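Local coordinates for NADPH-ferredoxin reductase FprA (Mycobacterium tuberculosis, PDB 1LQU), which transfers electrons between NADPH and ferredoxin through a bound FAD and may supply electrons to P450 systems, at residues D109-I114 with V318-G323. Sequence-based numbering, arbitrary orientation.
Sequences DRMLNI and VVRSVG. With NDP (NADPH dihydro-nicotinamide-adenine-dinucleotide phosphate), chain I; ACT (acetate ion), chain C.
Arg110 and Gly323 bring the two backbones together at a distance of 5.4 Å between their CA atoms, where the loop that follows strand 108-109 meets the turn leaving strand 317-320 of the parallel, Rossmann-type NADP-binding sheet; a nearly straight bond joins Arg110 N to Gly323 O. Beside it a water accepts from Val322 N and sits within hydrogen-bonding distance of Arg110 O and Gly323 O, bridging loop and turn. Asp109 and Arg320 form a salt bridge. The Arg320 guanidinium comes in side-on, giving both NE and NH2 to the single oxygen OD1 of Asp109, with Arg320 NH2 2.7 Å from Asp109 OD1. Both nitrogens approach from the same face of the carboxylate, whose plane is turned 53° from that of the guanidinium. Arg320 stretches out fully from CG to NE, which carries its charge along the loop to Asp109; NE also makes a weak bond to Arg110 O. The CE methyl of Met111 lies over one face of this guanidinium, and the aliphatic part of Arg320 rests against CG of Leu112. Farther along the loop, Leu112 CD2 touches Val322 CG1 at 3.9 Å, the two side chains crossing at about a right angle. Val322 turns CB and CG1 to the adenine of NADPH, with Val322 CG1 3.4 Å from NADPH C4A. Arg110, assigned to NADP(+) binding by similarity, bends at chi3 (67°), which swings NH1 toward the turn, where Arg110 NH1 donates to Val322 O in the guanidinium plane at 2.9 Å. Arg110 NH1 also lies 3.0 Å from NADPH N7A, while Arg110 NH2 donates to O of an acetate, probably from the crystallisation liquor, at 2.8 Å.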
ATOM      1  N   ASP A 109       0.060  -9.872   1.242  1.00  8.23           N
ATOM      2  CA  ASP A 109      -1.033  -9.701   2.201  1.00  8.53           C
ATOM      3  C   ASP A 109      -0.895 -10.595   3.410  1.00  8.47           C
ATOM      4  O   ASP A 109      -0.332 -11.676   3.336  1.00  9.54           O
ATOM      5  CB  ASP A 109      -2.391 -10.062   1.567  1.00  8.99           C
ATOM      6  CG  ASP A 109      -2.458 -11.497   1.168  1.00  9.97           C
ATOM      7  OD1 ASP A 109      -3.136 -12.297   1.848  1.00 11.56           O
ATOM      8  OD2 ASP A 109      -1.845 -11.889   0.146  1.00 12.75           O
ATOM      9  N   ARG A 110      -1.433 -10.145   4.525  1.00  8.86           N
ATOM     10  CA  ARG A 110      -1.652 -10.999   5.660  1.00  8.45           C
ATOM     11  C   ARG A 110      -2.901 -11.852   5.439  1.00  8.73           C
ATOM     12  O   ARG A 110      -3.913 -11.390   4.946  1.00  9.49           O
ATOM     13  CB  ARG A 110      -1.813 -10.182   6.916  1.00  8.94           C
ATOM     14  CG  ARG A 110      -0.569  -9.434   7.336  1.00 10.08           C
ATOM     15  CD  ARG A 110      -0.656  -8.835   8.719  1.00 11.61           C
ATOM     16  NE  ARG A 110      -0.704  -9.851   9.758  1.00 12.96           N
ATOM     17  CZ  ARG A 110      -1.779 -10.227  10.457  1.00 13.26           C
ATOM     18  NH1 ARG A 110      -2.981  -9.739  10.212  1.00 13.30           N
ATOM     19  NH2 ARG A 110      -1.647 -11.134  11.409  1.00 17.75           N
ATOM     20  N   MET A 111      -2.807 -13.095   5.857  1.00  9.70           N
ATOM     21  CA  MET A 111      -3.880 -14.071   5.786  1.00  9.92           C
ATOM     22  C   MET A 111      -4.608 -14.200   7.093  1.00  9.97           C
ATOM     23  O   MET A 111      -4.085 -13.878   8.145  1.00 11.56           O
ATOM     24  CB  MET A 111      -3.327 -15.430   5.348  1.00 11.72           C
ATOM     25  CG  MET A 111      -2.769 -15.348   3.933  1.00 16.04           C
ATOM     26  SD  MET A 111      -2.220 -16.869   3.262  1.00 23.48           S
ATOM     27  CE  MET A 111      -3.809 -17.494   2.869  1.00 26.06           C
ATOM     28  N   LEU A 112      -5.849 -14.655   6.982  1.00  9.87           N
ATOM     29  CA  LEU A 112      -6.682 -14.978   8.136  1.00 10.24           C
ATOM     30  C   LEU A 112      -6.339 -16.334   8.753  1.00 10.35           C
ATOM     31  O   LEU A 112      -6.561 -16.533   9.946  1.00 11.60           O
ATOM     32  CB  LEU A 112      -8.150 -15.015   7.725  1.00 10.26           C
ATOM     33  CG  LEU A 112      -8.714 -13.694   7.197  1.00 11.55           C
ATOM     34  CD1 LEU A 112     -10.098 -13.961   6.600  1.00 12.79           C
ATOM     35  CD2 LEU A 112      -8.773 -12.649   8.287  1.00 12.38           C
ATOM     36  N   ASN A 113      -5.860 -17.253   7.922  1.00 10.82           N
ATOM     37  CA  ASN A 113      -5.585 -18.622   8.342  1.00 12.00           C
ATOM     38  C   ASN A 113      -6.827 -19.299   8.893  1.00 12.08           C
ATOM     39  O   ASN A 113      -6.821 -19.825  10.008  1.00 13.40           O
ATOM     40  CB  ASN A 113      -4.411 -18.691   9.310  1.00 12.98           C
ATOM     41  CG  ASN A 113      -3.158 -18.085   8.744  1.00 15.55           C
ATOM     42  OD1 ASN A 113      -2.751 -18.385   7.621  1.00 20.65           O
ATOM     43  ND2 ASN A 113      -2.553 -17.205   9.517  1.00 22.16           N
ATOM     44  N   ILE A 114      -7.862 -19.330   8.064  1.00 11.54           N
ATOM     45  CA  ILE A 114      -9.106 -20.011   8.404  1.00 11.43           C
ATOM     46  C   ILE A 114      -9.525 -20.899   7.247  1.00 11.84           C
ATOM     47  O   ILE A 114      -9.168 -20.659   6.097  1.00 12.23           O
ATOM     48  CB  ILE A 114     -10.245 -19.008   8.764  1.00 11.60           C
ATOM     49  CG1 ILE A 114     -10.659 -18.149   7.570  1.00 10.87           C
ATOM     50  CG2 ILE A 114      -9.868 -18.155   9.966  1.00 11.58           C
ATOM     51  CD1 ILE A 114     -11.821 -17.220   7.868  1.00 11.15           C
ATOM     52  N   VAL A 318     -15.594 -12.125  -0.078  1.00  8.59           N
ATOM     53  CA  VAL A 318     -14.949 -11.815   1.195  1.00  8.48           C
ATOM     54  C   VAL A 318     -13.601 -11.220   0.848  1.00  8.56           C
ATOM     55  O   VAL A 318     -12.790 -11.844   0.152  1.00 10.16           O
ATOM     56  CB  VAL A 318     -14.755 -13.050   2.087  1.00  8.69           C
ATOM     57  CG1 VAL A 318     -13.952 -12.677   3.312  1.00 10.47           C
ATOM     58  CG2 VAL A 318     -16.084 -13.656   2.462  1.00 10.42           C
ATOM     59  N   VAL A 319     -13.377  -9.991   1.298  1.00  8.38           N
ATOM     60  CA  VAL A 319     -12.101  -9.318   1.120  1.00  8.40           C
ATOM     61  C   VAL A 319     -11.479  -9.184   2.504  1.00  7.98           C
ATOM     62  O   VAL A 319     -12.016  -8.498   3.373  1.00  9.02           O
ATOM     63  CB  VAL A 319     -12.251  -7.937   0.492  1.00  8.18           C
ATOM     64  CG1 VAL A 319     -10.895  -7.287   0.291  1.00  9.09           C
ATOM     65  CG2 VAL A 319     -12.987  -8.021  -0.823  1.00  9.64           C
ATOM     66  N   ARG A 320     -10.315  -9.803   2.705  1.00  7.66           N
ATOM     67  CA  ARG A 320      -9.603  -9.633   3.949  1.00  7.87           C
ATOM     68  C   ARG A 320      -8.726  -8.395   3.828  1.00  7.51           C
ATOM     69  O   ARG A 320      -7.861  -8.302   2.968  1.00  8.50           O
ATOM     70  CB  ARG A 320      -8.789 -10.869   4.334  1.00  8.26           C
ATOM     71  CG  ARG A 320      -7.695 -11.261   3.364  1.00  8.40           C
ATOM     72  CD  ARG A 320      -6.933 -12.510   3.809  1.00  8.72           C
ATOM     73  NE  ARG A 320      -5.913 -12.907   2.853  1.00  9.50           N
ATOM     74  CZ  ARG A 320      -6.134 -13.639   1.782  1.00  9.73           C
ATOM     75  NH1 ARG A 320      -7.355 -14.067   1.511  1.00 10.54           N
ATOM     76  NH2 ARG A 320      -5.125 -13.979   0.986  1.00 11.38           N
ATOM     77  N   SER A 321      -8.981  -7.437   4.698  1.00  7.53           N
ATOM     78  CA  SER A 321      -8.146  -6.230   4.799  1.00  7.53           C
ATOM     79  C   SER A 321      -7.521  -6.214   6.176  1.00  7.66           C
ATOM     80  O   SER A 321      -7.783  -5.342   7.008  1.00  7.71           O
ATOM     81  CB  SER A 321      -8.972  -4.973   4.522  1.00  8.34           C
ATOM     82  OG  SER A 321      -8.124  -3.859   4.397  1.00  8.94           O
ATOM     83  N   VAL A 322      -6.659  -7.204   6.394  1.00  7.89           N
ATOM     84  CA  VAL A 322      -6.042  -7.417   7.684  1.00  7.88           C
ATOM     85  C   VAL A 322      -4.575  -7.088   7.672  1.00  8.05           C
ATOM     86  O   VAL A 322      -3.808  -7.528   8.527  1.00  8.91           O
ATOM     87  CB  VAL A 322      -6.377  -8.785   8.286  1.00  8.10           C
ATOM     88  CG1 VAL A 322      -7.899  -8.878   8.452  1.00  8.11           C
ATOM     89  CG2 VAL A 322      -5.861  -9.964   7.483  1.00  8.87           C
ATOM     90  N   GLY A 323      -4.189  -6.262   6.710  1.00  8.14           N
ATOM     91  CA  GLY A 323      -2.831  -5.769   6.587  1.00  8.00           C
ATOM     92  C   GLY A 323      -2.128  -6.242   5.355  1.00  7.59           C
ATOM     93  O   GLY A 323      -2.342  -7.352   4.879  1.00  8.12           O
TER
HETATM   94  PA  NDP I1458      -4.189  -1.191   9.549  1.00  8.96           P
HETATM   95  O1A NDP I1458      -4.576   0.217   9.669  1.00  9.03           O
HETATM   96  O2A NDP I1458      -3.048  -1.679  10.366  1.00  9.99           O
HETATM   97  O5B NDP I1458      -5.488  -2.059   9.861  1.00  8.36           O
HETATM   98  C5B NDP I1458      -5.394  -3.451   9.878  1.00  8.27           C
HETATM   99  C4B NDP I1458      -6.665  -4.015  10.455  1.00  7.91           C
HETATM  100  O4B NDP I1458      -6.656  -5.457  10.355  1.00  8.36           O
HETATM  101  C3B NDP I1458      -6.854  -3.703  11.931  1.00  8.75           C
HETATM  102  O3B NDP I1458      -8.214  -3.323  12.143  1.00  8.71           O
HETATM  103  C2B NDP I1458      -6.557  -5.037  12.611  1.00  8.08           C
HETATM  104  O2B NDP I1458      -7.219  -5.230  13.838  1.00  8.49           O
HETATM  105  C1B NDP I1458      -7.118  -5.960  11.584  1.00  7.53           C
HETATM  106  N9A NDP I1458      -6.726  -7.353  11.697  1.00  7.93           N
HETATM  107  C8A NDP I1458      -5.441  -7.871  11.698  1.00  8.81           C
HETATM  108  N7A NDP I1458      -5.488  -9.201  11.774  1.00  8.68           N
HETATM  109  C5A NDP I1458      -6.812  -9.561  11.823  1.00  8.33           C
HETATM  110  C6A NDP I1458      -7.457 -10.779  11.887  1.00  8.47           C
HETATM  111  N6A NDP I1458      -6.828 -11.965  11.826  1.00 10.30           N
HETATM  112  N1A NDP I1458      -8.830 -10.775  11.919  1.00  9.42           N
HETATM  113  C2A NDP I1458      -9.516  -9.587  11.884  1.00  9.13           C
HETATM  114  N3A NDP I1458      -8.927  -8.370  11.825  1.00  8.24           N
HETATM  115  C4A NDP I1458      -7.586  -8.399  11.774  1.00  8.04           C
HETATM  116  O3  NDP I1458      -3.840  -1.599   8.041  1.00  8.21           O
HETATM  117  PN  NDP I1458      -4.444  -1.197   6.603  1.00  8.19           P
HETATM  118  O1N NDP I1458      -5.901  -0.951   6.679  1.00  8.51           O
HETATM  119  O2N NDP I1458      -3.905  -2.227   5.714  1.00  8.64           O
HETATM  120  O5D NDP I1458      -3.789   0.221   6.333  1.00  7.24           O
HETATM  121  C5D NDP I1458      -2.369   0.308   6.169  1.00  8.93           C
HETATM  122  C4D NDP I1458      -1.883   1.714   6.510  1.00  8.44           C
HETATM  123  O4D NDP I1458      -2.170   2.619   5.427  1.00  9.08           O
HETATM  124  C3D NDP I1458      -2.561   2.261   7.748  1.00  8.81           C
HETATM  125  O3D NDP I1458      -1.643   3.034   8.497  1.00 10.36           O
HETATM  126  C2D NDP I1458      -3.630   3.162   7.145  1.00  8.15           C
HETATM  127  O2D NDP I1458      -4.184   4.152   7.960  1.00  9.91           O
HETATM  128  C1D NDP I1458      -3.009   3.666   5.891  1.00  8.99           C
HETATM  129  N1N NDP I1458      -3.773   4.285   4.873  1.00  9.75           N
HETATM  130  C2N NDP I1458      -4.170   5.582   5.013  1.00 10.42           C
HETATM  131  C3N NDP I1458      -5.319   6.013   4.364  1.00 10.04           C
HETATM  132  C7N NDP I1458      -5.668   7.387   4.614  1.00 10.91           C
HETATM  133  O7N NDP I1458      -4.994   8.129   5.447  1.00 12.08           O
HETATM  134  N7N NDP I1458      -6.726   7.863   3.960  1.00 13.41           N
HETATM  135  C4N NDP I1458      -6.076   5.157   3.463  1.00 10.66           C
HETATM  136  C5N NDP I1458      -5.622   3.719   3.404  1.00 10.95           C
HETATM  137  C6N NDP I1458      -4.517   3.349   4.141  1.00 10.14           C
HETATM  138  P2B NDP I1458      -6.447  -5.172  15.243  1.00 11.19           P
HETATM  139  O1X NDP I1458      -7.392  -5.879  16.176  1.00 12.21           O
HETATM  140  O2X NDP I1458      -6.250  -3.714  15.572  1.00 12.27           O
HETATM  141  O3X NDP I1458      -5.114  -5.880  15.058  1.00 12.26           O
HETATM  142  C   ACT C1423      -4.194 -13.107  11.176  1.00 27.97           C
HETATM  143  O   ACT C1423      -4.005 -12.468  12.280  1.00 25.97           O
HETATM  144  OXT ACT C1423      -3.960 -14.361  11.065  1.00 29.01           O
HETATM  145  CH3 ACT C1423      -4.655 -12.371   9.993  1.00 29.23           C
HETATM  146  O   HOH W   1      -4.793  -8.707   4.538  1.00  9.03           O